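Long-range contacts in probable glutamine-binding lipoprotein GlnH (GLNBP) (Mycobacterium tuberculosis, PDB 6H20), which probably binds aspartate and related amino acids outside the cell membrane and takes part in regulating protein kinase G activity and glutamate metabolism: residues V5-M10 against V186-W191; L101-R106 against R168-L173; R50-V55 against H95-I100. All coordinates share one frame; numbering follows the deposited sequence.

Interaction 1. Residues V5-M10 against V186-W191. With ASN (asparagine), chain B.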
loop_
_atom_site.group_PDB
_atom_site.type_symbol
_atom_site.label_atom_id
_atom_site.label_comp_id
_atom_site.label_asym_id
_atom_site.label_seq_id
_atom_site.Cartn_x
_atom_site.Cartn_y
_atom_site.Cartn_z
ATOM N N VAL A 5 -12.067 -17.008 2.866
ATOM C CA VAL A 5 -13.425 -16.483 2.904
ATOM C C VAL A 5 -13.477 -15.146 2.178
ATOM O O VAL A 5 -12.573 -14.307 2.308
ATOM C CB VAL A 5 -13.908 -16.372 4.362
ATOM C CG1 VAL A 5 -15.232 -15.623 4.441
ATOM C CG2 VAL A 5 -14.035 -17.761 4.978
ATOM N N GLY A 6 -14.524 -14.953 1.383
ATOM C CA GLY A 6 -14.763 -13.691 0.716
ATOM C C GLY A 6 -14.439 -13.655 -0.763
ATOM O O GLY A 6 -14.379 -12.565 -1.333
ATOM N N MET A 7 -14.251 -14.803 -1.401
ATOM C CA MET A 7 -13.902 -14.840 -2.817
ATOM C C MET A 7 -15.151 -14.670 -3.673
ATOM O O MET A 7 -16.152 -15.375 -3.485
ATOM C CB MET A 7 -13.231 -16.178 -3.123
ATOM C CG MET A 7 -12.794 -16.396 -4.560
ATOM S SD MET A 7 -11.951 -17.998 -4.690
ATOM C CE MET A 7 -10.675 -17.739 -3.464
ATOM N N GLU A 8 -15.098 -13.741 -4.621
ATOM C CA GLU A 8 -16.246 -13.420 -5.457
ATOM C C GLU A 8 -15.808 -13.346 -6.908
ATOM O O GLU A 8 -14.880 -12.602 -7.240
ATOM C CB GLU A 8 -16.842 -12.063 -5.054
ATOM C CG GLU A 8 -17.216 -11.969 -3.592
ATOM C CD GLU A 8 -17.524 -10.553 -3.148
ATOM O OE1 GLU A 8 -17.735 -9.681 -4.011
ATOM O OE2 GLU A 8 -17.541 -10.319 -1.925
ATOM N N ILE A 9 -16.481 -14.094 -7.773
ATOM C CA ILE A 9 -16.349 -13.878 -9.211
ATOM C C ILE A 9 -17.240 -12.702 -9.601
ATOM O O ILE A 9 -18.469 -12.767 -9.482
ATOM C CB ILE A 9 -16.701 -15.151 -9.996
ATOM C CG1 ILE A 9 -15.862 -16.339 -9.510
ATOM C CG2 ILE A 9 -16.522 -14.917 -11.492
ATOM C CD1 ILE A 9 -16.396 -17.708 -9.947
ATOM N N MET A 10 -16.623 -11.605 -10.050
ATOM C CA MET A 10 -17.366 -10.382 -10.297
ATOM C C MET A 10 -18.209 -10.504 -11.573
ATOM O O MET A 10 -17.877 -11.284 -12.469
ATOM C CB MET A 10 -16.388 -9.215 -10.415
ATOM C CG MET A 10 -15.795 -8.814 -9.071
ATOM S SD MET A 10 -14.637 -7.425 -9.148
ATOM C CE MET A 10 -14.992 -6.740 -10.753
ATOM N N VAL A 186 -11.737 -12.125 -10.264
ATOM C CA VAL A 186 -12.014 -12.774 -8.989
ATOM C C VAL A 186 -11.509 -11.839 -7.903
ATOM O O VAL A 186 -10.322 -11.488 -7.880
ATOM C CB VAL A 186 -11.314 -14.139 -8.905
ATOM C CG1 VAL A 186 -11.577 -14.793 -7.547
ATOM C CG2 VAL A 186 -11.761 -15.040 -10.051
ATOM N N SER A 187 -12.398 -11.399 -7.018
ATOM C CA SER A 187 -11.995 -10.461 -5.982
ATOM C C SER A 187 -12.005 -11.131 -4.612
ATOM O O SER A 187 -12.765 -12.075 -4.369
ATOM C CB SER A 187 -12.831 -9.175 -6.002
ATOM O OG SER A 187 -14.152 -9.369 -5.509
ATOM N N VAL A 188 -11.134 -10.643 -3.730
ATOM C CA VAL A 188 -10.928 -11.199 -2.393
ATOM C C VAL A 188 -10.757 -10.056 -1.397
ATOM O O VAL A 188 -10.684 -8.885 -1.765
ATOM C CB VAL A 188 -9.708 -12.139 -2.336
ATOM C CG1 VAL A 188 -9.934 -13.373 -3.224
ATOM C CG2 VAL A 188 -8.450 -11.376 -2.729
ATOM N N VAL A 189 -10.664 -10.412 -0.112
ATOM C CA VAL A 189 -10.463 -9.399 0.925
ATOM C C VAL A 189 -9.037 -8.864 0.903
ATOM O O VAL A 189 -8.815 -7.648 0.970
ATOM C CB VAL A 189 -10.827 -9.958 2.312
ATOM C CG1 VAL A 189 -10.501 -8.920 3.390
ATOM C CG2 VAL A 189 -12.286 -10.331 2.359
ATOM N N ASN A 190 -8.043 -9.751 0.848
ATOM C CA ASN A 190 -6.664 -9.301 0.934
ATOM C C ASN A 190 -5.776 -10.110 -0.006
ATOM O O ASN A 190 -6.176 -11.148 -0.540
ATOM C CB ASN A 190 -6.149 -9.255 2.381
ATOM C CG ASN A 190 -6.090 -10.616 3.021
ATOM O OD1 ASN A 190 -5.465 -11.534 2.495
ATOM N ND2 ASN A 190 -6.751 -10.759 4.164
ATOM N N TRP A 191 -4.555 -9.605 -0.211
ATOM C CA TRP A 191 -3.676 -10.192 -1.217
ATOM C C TRP A 191 -3.218 -11.596 -0.847
ATOM O O TRP A 191 -2.961 -12.408 -1.743
ATOM C CB TRP A 191 -2.496 -9.264 -1.494
ATOM C CG TRP A 191 -2.974 -8.021 -2.153
ATOM C CD1 TRP A 191 -3.029 -6.772 -1.603
ATOM C CD2 TRP A 191 -3.525 -7.908 -3.472
ATOM N NE1 TRP A 191 -3.558 -5.891 -2.508
ATOM C CE2 TRP A 191 -3.872 -6.552 -3.661
ATOM C CE3 TRP A 191 -3.746 -8.812 -4.517
ATOM C CZ2 TRP A 191 -4.448 -6.089 -4.835
ATOM C CZ3 TRP A 191 -4.315 -8.356 -5.694
ATOM C CH2 TRP A 191 -4.661 -6.991 -5.846
HETATM N N ASN B . -1.497 0.113 -3.629
HETATM C CA ASN B . -2.775 -0.389 -4.132
HETATM C C ASN B . -3.905 0.458 -3.575
HETATM O O ASN B . -5.085 0.079 -3.680
HETATM C CB ASN B . -2.966 -1.861 -3.760
HETATM C CG ASN B . -3.145 -2.071 -2.277
HETATM O OD1 ASN B . -2.832 -1.213 -1.458
HETATM N ND2 ASN B . -3.688 -3.213 -1.926
HETATM O OXT ASN B . -3.618 1.536 -3.011
HETATM O O HOH W 1 -11.327 -13.252 0.353
#

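Interaction 2. Residues L101-R106 against R168-L173. With ASN (asparagine), chain B.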
loop_
_atom_site.group_PDB
_atom_site.type_symbol
_atom_site.label_atom_id
_atom_site.label_comp_id
_atom_site.label_asym_id
_atom_site.label_seq_id
_atom_site.Cartn_x
_atom_site.Cartn_y
_atom_site.Cartn_z
ATOM N N LEU A 101 -7.451 -3.376 9.311
ATOM C CA LEU A 101 -8.337 -2.835 8.292
ATOM C C LEU A 101 -8.027 -3.518 6.970
ATOM O O LEU A 101 -6.859 -3.755 6.657
ATOM C CB LEU A 101 -8.045 -1.332 8.077
ATOM C CG LEU A 101 -8.235 -0.305 9.188
ATOM C CD1 LEU A 101 -7.700 1.029 8.736
ATOM C CD2 LEU A 101 -9.703 -0.192 9.563
ATOM N N SER A 102 -9.065 -3.811 6.184
ATOM C CA SER A 102 -8.822 -4.264 4.820
ATOM C C SER A 102 -8.565 -3.069 3.897
ATOM O O SER A 102 -8.747 -1.902 4.271
ATOM C CB SER A 102 -10.008 -5.056 4.291
ATOM O OG SER A 102 -11.124 -4.203 4.102
ATOM N N ALA A 103 -8.119 -3.377 2.673
ATOM C CA ALA A 103 -7.879 -2.340 1.674
ATOM C C ALA A 103 -9.124 -1.501 1.443
ATOM O O ALA A 103 -9.048 -0.273 1.283
ATOM C CB ALA A 103 -7.422 -2.983 0.358
ATOM N N ALA A 104 -10.289 -2.144 1.447
ATOM C CA ALA A 104 -11.542 -1.454 1.192
ATOM C C ALA A 104 -11.980 -0.578 2.355
ATOM O O ALA A 104 -12.945 0.175 2.196
ATOM C CB ALA A 104 -12.629 -2.489 0.883
ATOM N N GLU A 105 -11.319 -0.663 3.513
ATOM C CA GLU A 105 -11.694 0.109 4.698
ATOM C C GLU A 105 -10.723 1.231 5.041
ATOM O O GLU A 105 -10.930 1.920 6.045
ATOM C CB GLU A 105 -11.816 -0.817 5.916
ATOM C CG GLU A 105 -12.919 -1.863 5.806
ATOM C CD GLU A 105 -12.806 -2.993 6.829
ATOM O OE1 GLU A 105 -11.697 -3.302 7.310
ATOM O OE2 GLU A 105 -13.852 -3.601 7.145
ATOM N N ARG A 106 -9.656 1.421 4.260
ATOM C CA ARG A 106 -8.662 2.433 4.616
ATOM C C ARG A 106 -9.254 3.838 4.618
ATOM O O ARG A 106 -8.986 4.623 5.532
ATOM C CB ARG A 106 -7.485 2.371 3.642
ATOM C CG ARG A 106 -6.676 1.101 3.763
ATOM C CD ARG A 106 -5.598 1.020 2.656
ATOM N NE ARG A 106 -6.216 0.803 1.347
ATOM C CZ ARG A 106 -5.526 0.512 0.240
ATOM N NH1 ARG A 106 -4.199 0.422 0.289
ATOM N NH2 ARG A 106 -6.160 0.310 -0.912
ATOM N N ARG A 168 -10.516 -6.410 -3.148
ATOM C CA ARG A 168 -11.523 -5.373 -3.270
ATOM C C ARG A 168 -11.002 -4.073 -2.659
ATOM O O ARG A 168 -10.196 -4.078 -1.723
ATOM C CB ARG A 168 -12.824 -5.831 -2.600
ATOM C CG ARG A 168 -13.573 -6.862 -3.442
ATOM C CD ARG A 168 -14.949 -7.210 -2.884
ATOM N NE ARG A 168 -14.881 -7.973 -1.639
ATOM C CZ ARG A 168 -14.634 -9.278 -1.560
ATOM N NH1 ARG A 168 -14.401 -9.991 -2.658
ATOM N NH2 ARG A 168 -14.611 -9.876 -0.369
ATOM N N GLY A 169 -11.417 -2.953 -3.242
ATOM C CA GLY A 169 -11.052 -1.667 -2.672
ATOM C C GLY A 169 -9.698 -1.161 -3.101
ATOM O O GLY A 169 -9.144 -0.262 -2.451
ATOM N N THR A 170 -9.139 -1.697 -4.179
ATOM C CA THR A 170 -7.779 -1.347 -4.563
ATOM C C THR A 170 -7.746 -0.664 -5.920
ATOM O O THR A 170 -8.643 -0.825 -6.756
ATOM C CB THR A 170 -6.883 -2.592 -4.625
ATOM O OG1 THR A 170 -7.380 -3.502 -5.623
ATOM C CG2 THR A 170 -6.807 -3.279 -3.264
ATOM N N THR A 171 -6.671 0.097 -6.143
ATOM C CA THR A 171 -6.431 0.648 -7.468
ATOM C C THR A 171 -6.178 -0.464 -8.464
ATOM O O THR A 171 -6.437 -0.287 -9.661
ATOM C CB THR A 171 -5.182 1.535 -7.443
ATOM O OG1 THR A 171 -4.074 0.760 -6.964
ATOM C CG2 THR A 171 -5.388 2.799 -6.559
ATOM N N SER A 172 -5.721 -1.623 -7.972
ATOM C CA SER A 172 -5.398 -2.747 -8.843
ATOM C C SER A 172 -6.632 -3.230 -9.579
ATOM O O SER A 172 -6.577 -3.527 -10.780
ATOM C CB SER A 172 -4.826 -3.884 -7.997
ATOM O OG SER A 172 -3.863 -3.396 -7.090
ATOM N N LEU A 173 -7.760 -3.307 -8.865
ATOM C CA LEU A 173 -9.023 -3.696 -9.478
ATOM C C LEU A 173 -9.398 -2.722 -10.580
ATOM O O LEU A 173 -9.787 -3.129 -11.680
ATOM C CB LEU A 173 -10.106 -3.736 -8.396
ATOM C CG LEU A 173 -11.566 -3.923 -8.807
ATOM C CD1 LEU A 173 -11.742 -5.120 -9.729
ATOM C CD2 LEU A 173 -12.435 -4.067 -7.554
HETATM N N ASN B . -1.497 0.113 -3.629
HETATM C CA ASN B . -2.775 -0.389 -4.132
HETATM C C ASN B . -3.905 0.458 -3.575
HETATM O O ASN B . -5.085 0.079 -3.680
HETATM C CB ASN B . -2.966 -1.861 -3.760
HETATM C CG ASN B . -3.145 -2.071 -2.277
HETATM O OD1 ASN B . -2.832 -1.213 -1.458
HETATM N ND2 ASN B . -3.688 -3.213 -1.926
HETATM O OXT ASN B . -3.618 1.536 -3.011
HETATM O O HOH W 2 -10.360 -5.366 0.628
#

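Interaction 3. Residues R50-V55 against H95-I100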
loop_
_atom_site.group_PDB
_atom_site.type_symbol
_atom_site.label_atom_id
_atom_site.label_comp_id
_atom_site.label_asym_id
_atom_site.label_seq_id
_atom_site.Cartn_x
_atom_site.Cartn_y
_atom_site.Cartn_z
ATOM N N ARG A 50 -2.861 10.548 24.183
ATOM C CA ARG A 50 -3.482 9.229 24.130
ATOM C C ARG A 50 -2.488 8.109 24.398
ATOM O O ARG A 50 -2.913 6.964 24.594
ATOM C CB ARG A 50 -4.192 8.998 22.792
ATOM C CG ARG A 50 -5.515 9.741 22.649
ATOM C CD ARG A 50 -6.310 9.252 21.446
ATOM N NE ARG A 50 -5.728 9.703 20.181
ATOM C CZ ARG A 50 -5.982 10.882 19.620
ATOM N NH1 ARG A 50 -6.813 11.735 20.205
ATOM N NH2 ARG A 50 -5.407 11.210 18.468
ATOM N N GLY A 51 -1.189 8.412 24.418
ATOM C CA GLY A 51 -0.179 7.470 24.846
ATOM C C GLY A 51 0.345 6.562 23.760
ATOM O O GLY A 51 1.328 5.845 23.996
ATOM N N ARG A 52 -0.274 6.565 22.585
ATOM C CA ARG A 52 0.186 5.722 21.491
ATOM C C ARG A 52 -0.397 6.235 20.185
ATOM O O ARG A 52 -1.455 6.876 20.166
ATOM C CB ARG A 52 -0.195 4.246 21.692
ATOM C CG ARG A 52 -1.642 3.908 21.332
ATOM C CD ARG A 52 -2.635 4.448 22.359
ATOM N NE ARG A 52 -3.935 3.791 22.237
ATOM C CZ ARG A 52 -5.055 4.245 22.796
ATOM N NH1 ARG A 52 -5.030 5.360 23.517
ATOM N NH2 ARG A 52 -6.195 3.585 22.636
ATOM N N LEU A 53 0.318 5.947 19.102
ATOM C CA LEU A 53 -0.145 6.201 17.744
ATOM C C LEU A 53 -0.974 5.011 17.279
ATOM O O LEU A 53 -0.532 3.862 17.398
ATOM C CB LEU A 53 1.070 6.363 16.828
ATOM C CG LEU A 53 0.830 6.615 15.340
ATOM C CD1 LEU A 53 0.262 8.023 15.146
ATOM C CD2 LEU A 53 2.122 6.443 14.529
ATOM N N ILE A 54 -2.178 5.277 16.775
ATOM C CA ILE A 54 -3.072 4.220 16.299
ATOM C C ILE A 54 -2.952 4.148 14.784
ATOM O O ILE A 54 -3.240 5.125 14.078
ATOM C CB ILE A 54 -4.521 4.457 16.746
ATOM C CG1 ILE A 54 -4.579 4.544 18.274
ATOM C CG2 ILE A 54 -5.428 3.347 16.216
ATOM C CD1 ILE A 54 -5.907 5.038 18.820
ATOM N N VAL A 55 -2.509 2.987 14.292
ATOM C CA VAL A 55 -2.085 2.800 12.909
ATOM C C VAL A 55 -2.997 1.776 12.253
ATOM O O VAL A 55 -3.137 0.657 12.754
ATOM C CB VAL A 55 -0.629 2.308 12.855
ATOM C CG1 VAL A 55 -0.184 2.070 11.406
ATOM C CG2 VAL A 55 0.301 3.298 13.545
ATOM N N HIS A 95 5.424 2.836 20.777
ATOM C CA HIS A 95 4.117 3.297 21.254
ATOM C C HIS A 95 3.112 3.337 20.101
ATOM O O HIS A 95 2.669 4.397 19.647
ATOM C CB HIS A 95 4.246 4.656 21.926
ATOM C CG HIS A 95 5.058 4.629 23.181
ATOM N ND1 HIS A 95 6.397 4.952 23.206
ATOM C CD2 HIS A 95 4.721 4.315 24.453
ATOM C CE1 HIS A 95 6.849 4.839 24.443
ATOM N NE2 HIS A 95 5.853 4.451 25.217
ATOM N N VAL A 96 2.738 2.141 19.645
ATOM C CA VAL A 96 1.837 1.964 18.515
ATOM C C VAL A 96 0.784 0.921 18.871
ATOM O O VAL A 96 1.104 -0.129 19.441
ATOM C CB VAL A 96 2.611 1.519 17.255
ATOM C CG1 VAL A 96 1.661 1.188 16.134
ATOM C CG2 VAL A 96 3.587 2.601 16.806
ATOM N N GLU A 97 -0.469 1.208 18.520
ATOM C CA GLU A 97 -1.552 0.236 18.533
ATOM C C GLU A 97 -2.104 0.128 17.116
ATOM O O GLU A 97 -2.237 1.138 16.414
ATOM C CB GLU A 97 -2.654 0.698 19.499
ATOM C CG GLU A 97 -3.937 -0.139 19.448
ATOM C CD GLU A 97 -5.003 0.361 20.411
ATOM O OE1 GLU A 97 -4.925 1.535 20.821
ATOM O OE2 GLU A 97 -5.914 -0.420 20.770
ATOM N N TYR A 98 -2.386 -1.093 16.675
ATOM C CA TYR A 98 -2.857 -1.336 15.316
ATOM C C TYR A 98 -4.369 -1.511 15.302
ATOM O O TYR A 98 -4.947 -2.086 16.231
ATOM C CB TYR A 98 -2.177 -2.571 14.704
ATOM C CG TYR A 98 -0.681 -2.443 14.726
ATOM C CD1 TYR A 98 -0.034 -1.562 13.866
ATOM C CD2 TYR A 98 0.084 -3.137 15.649
ATOM C CE1 TYR A 98 1.334 -1.406 13.899
ATOM C CE2 TYR A 98 1.457 -2.988 15.696
ATOM C CZ TYR A 98 2.075 -2.109 14.813
ATOM O OH TYR A 98 3.429 -1.930 14.837
ATOM N N ARG A 99 -5.013 -0.957 14.281
ATOM C CA ARG A 99 -6.389 -1.291 13.946
ATOM C C ARG A 99 -6.349 -2.074 12.648
ATOM O O ARG A 99 -5.876 -1.561 11.628
ATOM C CB ARG A 99 -7.282 -0.062 13.782
ATOM C CG ARG A 99 -8.755 -0.471 13.594
ATOM C CD ARG A 99 -9.721 0.694 13.372
ATOM N NE ARG A 99 -9.806 1.585 14.522
ATOM C CZ ARG A 99 -10.754 1.536 15.454
ATOM N NH1 ARG A 99 -11.721 0.620 15.394
ATOM N NH2 ARG A 99 -10.729 2.408 16.456
ATOM N N ILE A 100 -6.823 -3.312 12.685
ATOM C CA ILE A 100 -6.766 -4.166 11.504
ATOM C C ILE A 100 -7.857 -3.744 10.528
ATOM O O ILE A 100 -9.047 -3.751 10.867
ATOM C CB ILE A 100 -6.896 -5.647 11.887
ATOM C CG1 ILE A 100 -5.840 -6.018 12.933
ATOM C CG2 ILE A 100 -6.818 -6.531 10.650
ATOM C CD1 ILE A 100 -4.417 -5.876 12.485
#

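Interaction 1. Residues V5-M10 against V186-W191
Met7 sends CG away from its own backbone N (chi1 -180°) while Val186 does the same with CG1 (chi1 178°), and these torsions bring the two groups together at 3.6 Å from Met7 CG to Val186 CG1, the side chains crossing at a slant. Met7 CB also rests on Val188 CG1, and beyond this pair the methionine reaches Ala197 of helix 191-199. The Glu8 and Ser187 side chains share the other face of the strands, Glu8 CB 3.8 Å from Ser187 OG, with Met10 SD beside Ser187 CB. That hydroxyl is hydrogen-bonded to Arg168, whose guanidinium also binds Gly6 O, so one arginine ties both segments from the flank.

Between the faces, Glu8 and Ser187 exchange two backbone hydrogen bonds, Glu8 N to Ser187 O at 2.9 Å and Ser187 N to Glu8 O at 2.8 Å. Ile9 and Val186 follow as the non-hydrogen-bonded pair. Where the strands part, a water accepts from Val189 N. Past the contact, Asn190 caps helix 191-199, and Trp191 turns the edge of its ring, in plane, to the side-chain amide of the bound asparagine. The N-terminal segment thus adds a short antiparallel edge strand to strand 184-188, next to parallel strand 163-167 in the sheet of the second lobe of a periplasmic-binding-protein fold.

Interaction 2. Residues L101-R106 against R168-L173
The guanidinium of Arg106 has the methyl of Ala103 over one face, CB standing 3.6 Å above the plane and displaced toward its rim, while Gly169 O and the ligand carboxylate oxygen O lie at its edge in the plane. NH2 serves both edge partners: a bond of 3.0 Å to asparagine O and a weak one of 3.4 Å to Gly169 O. NH1 donates to the ligand OD1 at 2.8 Å and also to Lys120 O, and NE turns back to Ala103 O, meeting a lone pair of that carbonyl. A bend at chi3 (-70°) folds the chain so that all three nitrogens find acceptors, which fixes the rotation of the group.

Backbones meet closely beside it, Ala104 CA lying 3.9 Å from Gly169 CA. Ala103 CB fills the next position, 3.7 Å from Thr170 CG2, and a water donates a hydrogen bond to Arg168 O. Thr170 OG1, also hydrogen-bonded to Ala167 O, caps helix 171-176 by accepting from Leu173 N. In the first turn Thr171 N binds asparagine O at 2.9 Å, and the positive helix end would probably stabilise the carboxylate further. Arginine and helix N terminus form part of a pocket to which Arg128, Ser123, Thr121 and Asp209 also contribute; here the two lobes meet across the cleft, consistent with the closed, ligand-bound form of solute-binding proteins.

Interaction 3. Residues R50-V55 against H95-I100
Arg52 and Glu97 run side by side in the same direction, their guanidinium and carboxylate planes nearly coplanar at 25°. The arginine approaches side-on and grips a single oxygen with two nitrogens, NE to Glu97 OE1 at 2.8 Å and NH2 to the same OE1 at 3.0 Å, the latter on the syn lone pair. A bend at chi2 (-73°) turns the guanidinium along the glutamate, whose own chain is extended, and NH1 reaches back to Arg50 O, so the plane is held from two sides. Ile54 also runs alongside Glu97, and its CD1 lies over the rim of one guanidinium face.

Beneath this salt bridge, strands 53-57 and 96-100 pair in parallel through four backbone bonds, among them Val55 N to Glu97 O at 2.8 Å. Helix 77-90 lies between them in the chain, making a beta-alpha-beta crossover of the kind found in periplasmic-binding-protein domains. On the face toward that helix, Val55 CG2 angles across to Val96 CG1 at 3.6 Å, with Ala82 and Ala86 packed against them. Tyr98 brings CD1 to within 4.0 Å of Val55 CB and rests on Val79.

How the interactions relate
From the N terminus, residues 5-10 come first, but their partner follows only at 186-191, so interaction 1 closes a long loop in which the other two contacts are nested. Interaction 3 closes a smaller loop around helix 77-90 as 50-55 pairs with 95-100. The chain then runs straight into 101-106, and interaction 2 closes on 168-173, in series with interaction 3. Interactions 1 and 2 touch where Arg168 N bonds to Val188 O and Trp191 packs on Ser172, and both reach the bound asparagine. Interaction 3 thus builds one lobe, interaction 1 adds an edge strand to the other, and interaction 2 joins the two across the cleft.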